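Local coordinates for SAG family member (Sag19) (Eimeria tenella, PDB 6ZZB), which is a parasite surface antigen of the SAG family, with no established function and an apparent relationship to the CAP proteins, at residues 49-60 and 136-146; 68-79 and 184-192. All coordinates share one frame; numbering follows the deposited sequence.

Contact 1 of 2, residues 49-60 and 136-146; sequences KTEDCLAIINKL and FNCNALIQATY
Cys53 and Cys138 meet because their first torsions differ: SG of Cys53 stays beside its own backbone N, anti to the carbonyl carbon (chi1 -63°), whereas SG of Cys138 is turned away from its backbone N (chi1 -160°). The two sulfurs are joined at 2.0 Å, Cys53 SG to Cys138 SG, with a torsion of 106° about the bond. This disulfide pins helices 50-60 and 138-146 together near their N-terminal ends.

Phe136 lies beside it. Bent at chi2, the aliphatic chain of Lys49 runs over one face of the ring in a CH-pi contact, CE standing 3.8 Å from the centroid of Phe136. At the ring edge sit SG of Cys53 and the carboxylate of Asp52, whose OD2 comes 3.2 Å from Phe136 CE2.

Farther along, the helices interlock as knobs into holes. Ile56 fits among Cys138, Asn139, Ile142 and Gln143, and Ile142 in return among Cys53, Ile56, Ile57 and Leu60. Leu60 divides its methyls between two residues: its CD1 touches Ile142 CG2 at 3.8 Å, while its CD2 rests over the middle of the Tyr146 ring.

Where helix 50-60 kinks, a water replaces the missing helical bond, accepting from Ile56 N at 2.9 Å and donating to Asp52 O and to Asn139 OD1, in the conformer described here of a side chain modelled in two.

The chemistry thus divides the labour: one covalent link fixes the helix starts, apolar side chains make up most of the buried interface beyond it, with Asn139 and Gln143 along its border, and water, rather than any direct hydrogen bond, joins the polar groups of the two segments.

Contact 2 of 2, residues 68-79 and 184-192; sequences LLGTLAKAEDTE and LSEKSKKVS
Leu69, Leu72 and Lys190 lose the most surface between segments 68-79 and 184-192, and each anchors a different length of the contact. Leu69 spreads both methyls over the turn that follows helix 175-183: CD2 lies 3.5 Å from Leu184 O and also touches CG of Glu186, while CD1 packs 3.9 Å from Leu184 CD2, the two leucines crossing at about a right angle. A water beside them joins Gly70 N to Glu186 OE1.

Leu72 divides its branches. Its CD2 presses on the backbone at Ser188, and its CD1 meets CG1 of Val191 at 4.1 Å. From here the backbones pair as parallel strands: Ala73 N donates to Lys189 O, Val191 N to Ala73 O at 2.9 Å, and Ala75 N to Val191 O, also at 2.9 Å. The last donor stands well above the carbonyl plane, whereas Val191 N approaches Ala73 O nearly end-on.

Lys190 passes CB of Ala75 and extends its chain to a salt bridge, NZ lying 2.6 Å from Glu79 OE2 on the syn lone pair. The other oxygen, OE1, uses its anti lone pair to accept from Glu76 N at 2.8 Å, as in the N3 half of a capping box, so the carboxylate that holds Lys190 also caps helix 77-86.

Lys189 and Lys190 form a classic beta bulge opposite Ile211 of strand 203-211. Leu72 and Val191 both touch Phe210 on that strand, Leu72 reaches Ile57 of helix 50-61 as well, and Leu69 packs on Leu225 of helix 223-231.

From the N terminus, helix 50-61 supplies the first half of contact 1, and a short connection, not modelled at 63-66, leads to the first half of contact 2 at 68-79. The chain then passes helices 77-86 and 97-105 and strand 126-131 before 136-146 closes contact 1, a loop of 75 residues. Helix 175-183 follows, and 184-192 closes contact 2 after 104 residues. The two loops therefore cross rather than nest. They also meet directly: Asn58 OD1 probably accepts from Leu72 N, and Glu51 forms a salt bridge with Lys74. Together the contacts tie the paired helices 50-61 and 138-155 to the mixed sheet through strands 73-74 and 190-196.

Contact 1 of 2, residues 49-60 and 136-146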
loop_
_atom_site.group_PDB
_atom_site.type_symbol
_atom_site.label_atom_id
_atom_site.label_comp_id
_atom_site.label_asym_id
_atom_site.label_seq_id
_atom_site.Cartn_x
_atom_site.Cartn_y
_atom_site.Cartn_z
ATOM N N LYS A 49 -10.656 -5.574 3.507
ATOM C CA LYS A 49 -9.874 -5.680 4.744
ATOM C C LYS A 49 -9.751 -4.336 5.457
ATOM O O LYS A 49 -8.970 -4.239 6.412
ATOM C CB LYS A 49 -8.477 -6.223 4.449
ATOM C CG LYS A 49 -8.405 -7.623 3.889
ATOM C CD LYS A 49 -9.016 -8.657 4.786
ATOM C CE LYS A 49 -8.602 -10.076 4.405
ATOM N NZ LYS A 49 -9.306 -11.086 5.230
ATOM N N THR A 50 -10.500 -3.309 5.086
ATOM C CA THR A 50 -10.296 -1.972 5.650
ATOM C C THR A 50 -10.520 -2.004 7.154
ATOM O O THR A 50 -9.698 -1.478 7.912
ATOM C CB THR A 50 -11.188 -0.934 4.997
ATOM O OG1 THR A 50 -10.995 -1.057 3.572
ATOM C CG2 THR A 50 -10.897 0.453 5.518
ATOM N N GLU A 51 -11.594 -2.628 7.615
ATOM C CA GLU A 51 -11.839 -2.662 9.077
ATOM C C GLU A 51 -10.772 -3.492 9.798
ATOM O O GLU A 51 -10.587 -3.291 11.006
ATOM C CB GLU A 51 -13.226 -3.235 9.371
ATOM C CG GLU A 51 -14.367 -2.347 8.944
ATOM C CD GLU A 51 -14.774 -2.410 7.493
ATOM O OE1 GLU A 51 -14.270 -3.290 6.765
ATOM O OE2 GLU A 51 -15.584 -1.568 7.092
ATOM N N ASP A 52 -10.165 -4.468 9.147
ATOM C CA ASP A 52 -9.116 -5.291 9.774
ATOM C C ASP A 52 -7.812 -4.505 9.881
ATOM O O ASP A 52 -6.957 -4.920 10.702
ATOM C CB ASP A 52 -8.893 -6.575 8.988
ATOM C CG ASP A 52 -8.252 -7.644 9.843
ATOM O OD1 ASP A 52 -8.773 -7.889 10.958
ATOM O OD2 ASP A 52 -7.178 -8.159 9.453
ATOM N N CYS A 53 -7.613 -3.494 9.061
ATOM C CA CYS A 53 -6.308 -2.796 8.924
ATOM C C CYS A 53 -6.338 -1.388 9.519
ATOM O O CYS A 53 -5.251 -0.831 9.765
ATOM C CB CYS A 53 -5.929 -2.706 7.453
ATOM S SG CYS A 53 -5.661 -4.302 6.641
ATOM N N LEU A 54 -7.499 -0.740 9.694
ATOM C CA LEU A 54 -7.527 0.717 9.975
ATOM C C LEU A 54 -6.956 0.985 11.377
ATOM O O LEU A 54 -6.296 2.008 11.512
ATOM C CB LEU A 54 -8.961 1.228 9.808
ATOM C CG LEU A 54 -9.160 2.726 9.643
ATOM C CD1 LEU A 54 -8.259 3.320 8.586
ATOM C CD2 LEU A 54 -10.628 2.995 9.302
ATOM N N ALA A 55 -7.153 0.092 12.334
ATOM C CA ALA A 55 -6.627 0.289 13.709
ATOM C C ALA A 55 -5.103 0.394 13.666
ATOM O O ALA A 55 -4.567 1.341 14.272
ATOM C CB ALA A 55 -7.066 -0.817 14.632
ATOM N N ILE A 56 -4.429 -0.557 13.025
ATOM C CA ILE A 56 -2.934 -0.526 13.004
ATOM C C ILE A 56 -2.478 0.686 12.190
ATOM O O ILE A 56 -1.523 1.368 12.613
ATOM C CB ILE A 56 -2.315 -1.849 12.523
ATOM C CG1 ILE A 56 -0.782 -1.809 12.633
ATOM C CG2 ILE A 56 -2.708 -2.227 11.107
ATOM C CD1 ILE A 56 -0.274 -1.463 13.998
ATOM N N ILE A 57 -3.115 1.013 11.074
ATOM C CA ILE A 57 -2.710 2.186 10.266
ATOM C C ILE A 57 -2.802 3.434 11.141
ATOM O O ILE A 57 -1.867 4.255 11.166
ATOM C CB ILE A 57 -3.545 2.296 8.979
ATOM C CG1 ILE A 57 -3.218 1.125 8.041
ATOM C CG2 ILE A 57 -3.304 3.631 8.323
ATOM C CD1 ILE A 57 -4.145 0.980 6.861
ATOM N N ASN A 58 -3.920 3.602 11.844
ATOM C CA ASN A 58 -4.122 4.839 12.635
ATOM C C ASN A 58 -3.237 4.841 13.891
ATOM O O ASN A 58 -2.839 5.972 14.265
ATOM C CB ASN A 58 -5.601 5.025 12.941
ATOM C CG ASN A 58 -6.337 5.600 11.759
ATOM O OD1 ASN A 58 -5.788 6.366 10.970
ATOM N ND2 ASN A 58 -7.617 5.278 11.631
ATOM N N LYS A 59 -2.898 3.677 14.433
ATOM C CA LYS A 59 -1.928 3.585 15.560
ATOM C C LYS A 59 -0.579 4.118 15.064
ATOM O O LYS A 59 0.016 5.022 15.698
ATOM C CB LYS A 59 -1.824 2.157 16.079
ATOM C CG LYS A 59 -0.792 1.978 17.182
ATOM C CD LYS A 59 -1.023 0.751 18.018
ATOM C CE LYS A 59 0.200 0.352 18.817
ATOM N NZ LYS A 59 1.134 -0.443 17.986
ATOM N N LEU A 60 -0.131 3.664 13.901
ATOM C CA LEU A 60 1.186 4.086 13.354
ATOM C C LEU A 60 1.190 5.587 13.032
ATOM O O LEU A 60 2.246 6.227 13.193
ATOM C CB LEU A 60 1.537 3.228 12.133
ATOM C CG LEU A 60 1.783 1.756 12.439
ATOM C CD1 LEU A 60 1.871 0.933 11.171
ATOM C CD2 LEU A 60 3.065 1.567 13.236
ATOM N N PHE A 136 -3.945 -14.593 7.103
ATOM C CA PHE A 136 -3.912 -13.112 6.934
ATOM C C PHE A 136 -3.973 -12.456 8.309
ATOM O O PHE A 136 -4.922 -12.737 9.066
ATOM C CB PHE A 136 -5.093 -12.602 6.096
ATOM C CG PHE A 136 -5.137 -11.106 5.949
ATOM C CD1 PHE A 136 -4.315 -10.473 5.032
ATOM C CD2 PHE A 136 -5.954 -10.306 6.726
ATOM C CE1 PHE A 136 -4.301 -9.104 4.898
ATOM C CE2 PHE A 136 -5.963 -8.939 6.586
ATOM C CZ PHE A 136 -5.143 -8.329 5.657
ATOM N N ASN A 137 -3.009 -11.579 8.639
ATOM C CA ASN A 137 -2.983 -10.810 9.900
ATOM C C ASN A 137 -2.581 -9.377 9.535
ATOM O O ASN A 137 -1.385 -9.161 9.308
ATOM C CB ASN A 137 -2.031 -11.481 10.887
ATOM C CG ASN A 137 -1.882 -10.761 12.207
ATOM O OD1 ASN A 137 -2.301 -9.617 12.375
ATOM N ND2 ASN A 137 -1.321 -11.473 13.178
ATOM N N CYS A 138 -3.538 -8.489 9.381
ATOM C CA CYS A 138 -3.235 -7.128 8.855
ATOM C C CYS A 138 -2.283 -6.431 9.830
ATOM O O CYS A 138 -1.331 -5.764 9.387
ATOM C CB CYS A 138 -4.436 -6.225 8.624
ATOM S SG CYS A 138 -3.932 -4.918 7.478
ATOM N N ASN A 139 -2.507 -6.551 11.137
ATOM C CA ASN A 139 -1.631 -5.946 12.169
ATOM C C ASN A 139 -0.194 -6.390 11.975
ATOM O O ASN A 139 0.709 -5.504 11.911
ATOM C CB ASN A 139 -2.060 -6.343 13.574
ATOM C CG ASN A 139 -3.304 -5.593 13.951
ATOM O OD1 ASN A 139 -3.806 -4.815 13.150
ATOM N ND2 ASN A 139 -3.800 -5.824 15.148
ATOM N N ALA A 140 0.044 -7.682 11.845
ATOM C CA ALA A 140 1.408 -8.210 11.695
ATOM C C ALA A 140 1.991 -7.726 10.360
ATOM O O ALA A 140 3.153 -7.326 10.328
ATOM C CB ALA A 140 1.455 -9.706 11.799
ATOM N N LEU A 141 1.247 -7.826 9.264
ATOM C CA LEU A 141 1.789 -7.466 7.943
ATOM C C LEU A 141 2.140 -5.982 7.912
ATOM O O LEU A 141 3.255 -5.640 7.399
ATOM C CB LEU A 141 0.755 -7.776 6.877
ATOM C CG LEU A 141 0.511 -9.267 6.644
ATOM C CD1 LEU A 141 -0.684 -9.429 5.708
ATOM C CD2 LEU A 141 1.729 -9.970 6.088
ATOM N N ILE A 142 1.256 -5.101 8.356
ATOM C CA ILE A 142 1.517 -3.649 8.260
ATOM C C ILE A 142 2.588 -3.269 9.284
ATOM O O ILE A 142 3.464 -2.464 8.941
ATOM C CB ILE A 142 0.214 -2.856 8.357
ATOM C CG1 ILE A 142 -0.635 -3.128 7.108
ATOM C CG2 ILE A 142 0.504 -1.387 8.561
ATOM C CD1 ILE A 142 -1.874 -2.271 6.983
ATOM N N GLN A 143 2.579 -3.835 10.481
ATOM C CA GLN A 143 3.681 -3.500 11.417
ATOM C C GLN A 143 5.005 -3.899 10.762
ATOM O O GLN A 143 5.974 -3.151 10.893
ATOM C CB GLN A 143 3.502 -4.227 12.745
ATOM C CG GLN A 143 4.589 -3.886 13.762
ATOM C CD GLN A 143 4.674 -2.419 14.107
ATOM O OE1 GLN A 143 5.620 -1.706 13.729
ATOM N NE2 GLN A 143 3.691 -1.930 14.825
ATOM N N ALA A 144 5.108 -5.049 10.114
ATOM C CA ALA A 144 6.384 -5.525 9.569
ATOM C C ALA A 144 6.808 -4.581 8.442
ATOM O O ALA A 144 8.015 -4.283 8.336
ATOM C CB ALA A 144 6.293 -6.945 9.099
ATOM N N THR A 145 5.896 -4.146 7.560
ATOM C CA THR A 145 6.309 -3.266 6.445
ATOM C C THR A 145 6.729 -1.931 7.018
ATOM O O THR A 145 7.666 -1.295 6.469
ATOM C CB THR A 145 5.215 -3.149 5.365
ATOM O OG1 THR A 145 5.834 -2.791 4.126
ATOM C CG2 THR A 145 4.120 -2.166 5.685
ATOM N N TYR A 146 6.075 -1.465 8.056
ATOM C CA TYR A 146 6.394 -0.175 8.674
ATOM C C TYR A 146 7.824 -0.233 9.214
ATOM O O TYR A 146 8.632 0.676 8.919
ATOM C CB TYR A 146 5.387 0.145 9.781
ATOM C CG TYR A 146 5.689 1.442 10.470
ATOM C CD1 TYR A 146 5.201 2.649 9.989
ATOM C CD2 TYR A 146 6.508 1.465 11.581
ATOM C CE1 TYR A 146 5.478 3.845 10.623
ATOM C CE2 TYR A 146 6.812 2.663 12.216
ATOM C CZ TYR A 146 6.303 3.852 11.727
ATOM O OH TYR A 146 6.612 5.030 12.366
HETATM O O HOH W 1 -5.818 -3.067 12.513
HETATM O O HOH W 2 -5.539 -7.099 12.025
HETATM O O HOH W 3 1.858 -3.100 16.282
HETATM O O HOH W 4 4.478 5.478 14.486
#

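Contact 2 of 2, residues 68-79 and 184-192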
loop_
_atom_site.group_PDB
_atom_site.type_symbol
_atom_site.label_atom_id
_atom_site.label_comp_id
_atom_site.label_asym_id
_atom_site.label_seq_id
_atom_site.Cartn_x
_atom_site.Cartn_y
_atom_site.Cartn_z
ATOM N N LEU A 68 0.910 15.230 14.382
ATOM C CA LEU A 68 1.375 15.722 13.061
ATOM C C LEU A 68 0.573 15.078 11.931
ATOM O O LEU A 68 0.604 15.627 10.847
ATOM C CB LEU A 68 2.860 15.410 12.875
ATOM C CG LEU A 68 3.805 16.142 13.834
ATOM C CD1 LEU A 68 5.187 15.514 13.783
ATOM C CD2 LEU A 68 3.868 17.629 13.527
ATOM N N LEU A 69 -0.073 13.938 12.168
ATOM C CA LEU A 69 -0.862 13.252 11.108
ATOM C C LEU A 69 -2.304 13.059 11.564
ATOM O O LEU A 69 -2.502 12.590 12.676
ATOM C CB LEU A 69 -0.243 11.894 10.759
ATOM C CG LEU A 69 1.126 11.963 10.084
ATOM C CD1 LEU A 69 1.707 10.572 9.924
ATOM C CD2 LEU A 69 1.037 12.646 8.744
ATOM N N GLY A 70 -3.228 13.341 10.654
ATOM C CA GLY A 70 -4.657 13.027 10.814
ATOM C C GLY A 70 -4.894 11.532 10.797
ATOM O O GLY A 70 -4.073 10.801 10.194
ATOM N N THR A 71 -5.955 11.065 11.458
ATOM C CA THR A 71 -6.441 9.671 11.326
ATOM C C THR A 71 -7.093 9.526 9.949
ATOM O O THR A 71 -7.531 10.498 9.345
ATOM C CB THR A 71 -7.438 9.261 12.423
ATOM O OG1 THR A 71 -8.496 10.205 12.284
ATOM C CG2 THR A 71 -6.822 9.232 13.810
ATOM N N LEU A 72 -7.080 8.296 9.466
ATOM C CA LEU A 72 -7.756 7.973 8.198
ATOM C C LEU A 72 -9.117 7.349 8.482
ATOM O O LEU A 72 -9.268 6.622 9.463
ATOM C CB LEU A 72 -6.907 6.973 7.418
ATOM C CG LEU A 72 -5.454 7.382 7.171
ATOM C CD1 LEU A 72 -4.794 6.324 6.287
ATOM C CD2 LEU A 72 -5.387 8.727 6.500
ATOM N N ALA A 73 -10.015 7.631 7.565
ATOM C CA ALA A 73 -11.340 6.987 7.515
ATOM C C ALA A 73 -11.350 5.948 6.407
ATOM O O ALA A 73 -10.478 5.963 5.523
ATOM C CB ALA A 73 -12.404 8.012 7.273
ATOM N N LYS A 74 -12.348 5.103 6.409
ATOM C CA LYS A 74 -12.589 4.163 5.300
ATOM C C LYS A 74 -12.920 4.926 4.027
ATOM O O LYS A 74 -13.780 5.850 4.027
ATOM C CB LYS A 74 -13.730 3.231 5.665
ATOM C CG LYS A 74 -14.202 2.328 4.549
ATOM C CD LYS A 74 -15.142 1.287 5.102
ATOM C CE LYS A 74 -15.564 0.286 4.059
ATOM N NZ LYS A 74 -16.581 -0.620 4.647
ATOM N N ALA A 75 -12.303 4.550 2.919
ATOM C CA ALA A 75 -12.696 4.979 1.567
ATOM C C ALA A 75 -13.654 3.927 1.016
ATOM O O ALA A 75 -13.385 2.723 1.137
ATOM C CB ALA A 75 -11.488 5.129 0.666
ATOM N N GLU A 76 -14.751 4.364 0.418
ATOM C CA GLU A 76 -15.685 3.440 -0.242
ATOM C C GLU A 76 -15.209 3.177 -1.665
ATOM O O GLU A 76 -14.422 3.926 -2.222
ATOM C CB GLU A 76 -17.110 4.000 -0.233
ATOM C CG GLU A 76 -17.595 4.328 1.157
ATOM C CD GLU A 76 -17.858 3.109 2.027
ATOM O OE1 GLU A 76 -17.968 1.977 1.486
ATOM O OE2 GLU A 76 -17.941 3.282 3.254
ATOM N N ASP A 77 -15.684 2.081 -2.231
ATOM C CA ASP A 77 -15.325 1.694 -3.603
ATOM C C ASP A 77 -15.507 2.857 -4.571
ATOM O O ASP A 77 -14.641 3.058 -5.392
ATOM C CB ASP A 77 -16.110 0.483 -4.089
ATOM C CG ASP A 77 -15.698 -0.823 -3.458
ATOM O OD1 ASP A 77 -14.605 -0.886 -2.924
ATOM O OD2 ASP A 77 -16.454 -1.803 -3.564
ATOM N N THR A 78 -16.633 3.577 -4.502
ATOM C CA THR A 78 -16.899 4.679 -5.456
ATOM C C THR A 78 -15.765 5.703 -5.403
ATOM O O THR A 78 -15.357 6.229 -6.413
ATOM C CB THR A 78 -18.228 5.375 -5.139
ATOM O OG1 THR A 78 -19.282 4.409 -5.122
ATOM C CG2 THR A 78 -18.543 6.424 -6.179
ATOM N N GLU A 79 -15.298 5.978 -4.195
ATOM C CA GLU A 79 -14.240 6.977 -3.963
ATOM C C GLU A 79 -12.922 6.491 -4.554
ATOM O O GLU A 79 -12.225 7.269 -5.175
ATOM C CB GLU A 79 -14.106 7.234 -2.470
ATOM C CG GLU A 79 -15.309 7.916 -1.866
ATOM C CD GLU A 79 -15.101 8.156 -0.390
ATOM O OE1 GLU A 79 -14.992 7.182 0.385
ATOM O OE2 GLU A 79 -15.130 9.328 0.002
ATOM N N LEU A 184 2.207 7.070 6.109
ATOM C CA LEU A 184 2.516 8.305 6.881
ATOM C C LEU A 184 2.318 9.551 6.034
ATOM O O LEU A 184 2.832 10.637 6.441
ATOM C CB LEU A 184 3.957 8.220 7.385
ATOM C CG LEU A 184 4.223 7.088 8.356
ATOM C CD1 LEU A 184 5.643 7.208 8.884
ATOM C CD2 LEU A 184 3.256 7.070 9.520
ATOM N N SER A 185 1.620 9.467 4.921
ATOM C CA SER A 185 1.412 10.623 4.016
ATOM C C SER A 185 0.407 11.607 4.648
ATOM O O SER A 185 -0.671 11.184 5.082
ATOM C CB SER A 185 0.919 10.153 2.689
ATOM O OG SER A 185 0.579 11.259 1.863
ATOM N N GLU A 186 0.775 12.887 4.684
ATOM C CA GLU A 186 -0.163 14.003 4.959
ATOM C C GLU A 186 -1.218 14.082 3.854
ATOM O O GLU A 186 -2.286 14.563 4.131
ATOM C CB GLU A 186 0.614 15.321 5.063
ATOM C CG GLU A 186 1.160 15.579 6.446
ATOM C CD GLU A 186 0.221 16.356 7.350
ATOM O OE1 GLU A 186 -0.977 16.512 6.991
ATOM O OE2 GLU A 186 0.690 16.820 8.405
ATOM N N LYS A 187 -0.956 13.570 2.653
ATOM C CA LYS A 187 -1.991 13.541 1.576
ATOM C C LYS A 187 -3.019 12.432 1.855
ATOM O O LYS A 187 -4.091 12.507 1.250
ATOM C CB LYS A 187 -1.431 13.273 0.181
ATOM C CG LYS A 187 -0.523 14.339 -0.396
ATOM C CD LYS A 187 0.060 13.919 -1.715
ATOM C CE LYS A 187 -0.999 13.922 -2.784
ATOM N NZ LYS A 187 -0.427 13.929 -4.146
ATOM N N SER A 188 -2.703 11.428 2.673
ATOM C CA SER A 188 -3.643 10.308 2.984
ATOM C C SER A 188 -4.735 10.839 3.940
ATOM O O SER A 188 -4.397 11.333 5.040
ATOM C CB SER A 188 -2.908 9.093 3.543
ATOM O OG SER A 188 -1.986 8.552 2.567
ATOM N N LYS A 189 -6.016 10.770 3.549
ATOM C CA LYS A 189 -7.199 11.072 4.403
ATOM C C LYS A 189 -8.117 9.839 4.576
ATOM O O LYS A 189 -8.800 9.668 5.605
ATOM C CB LYS A 189 -7.983 12.226 3.780
ATOM C CG LYS A 189 -7.184 13.511 3.545
ATOM C CD LYS A 189 -7.728 14.354 2.403
ATOM C CE LYS A 189 -6.717 15.327 1.826
ATOM N NZ LYS A 189 -5.806 14.661 0.859
ATOM N N LYS A 190 -8.138 8.965 3.561
ATOM C CA LYS A 190 -8.997 7.764 3.587
ATOM C C LYS A 190 -8.207 6.597 3.013
ATOM O O LYS A 190 -7.257 6.858 2.245
ATOM C CB LYS A 190 -10.264 7.978 2.751
ATOM C CG LYS A 190 -11.018 9.264 3.062
ATOM C CD LYS A 190 -12.345 9.319 2.377
ATOM C CE LYS A 190 -12.998 10.674 2.521
ATOM N NZ LYS A 190 -14.422 10.584 2.172
ATOM N N VAL A 191 -8.639 5.399 3.342
ATOM C CA VAL A 191 -7.966 4.174 2.847
ATOM C C VAL A 191 -8.983 3.070 2.619
ATOM O O VAL A 191 -9.950 2.952 3.359
ATOM C CB VAL A 191 -6.833 3.768 3.798
ATOM C CG1 VAL A 191 -7.348 3.360 5.168
ATOM C CG2 VAL A 191 -5.952 2.661 3.216
ATOM N N SER A 192 -8.767 2.293 1.564
ATOM C CA SER A 192 -9.506 1.052 1.296
ATOM C C SER A 192 -8.508 -0.084 1.120
ATOM O O SER A 192 -7.656 0.032 0.233
ATOM C CB SER A 192 -10.358 1.207 0.077
ATOM O OG SER A 192 -11.062 -0.008 -0.178
HETATM O O HOH W 5 -2.491 14.331 8.200
HETATM O O HOH W 6 -10.090 11.251 7.504
HETATM O O HOH W 7 -15.742 7.742 2.740
HETATM O O HOH W 8 -13.032 0.033 1.692
HETATM O O HOH W 9 -11.880 -0.254 -2.846
#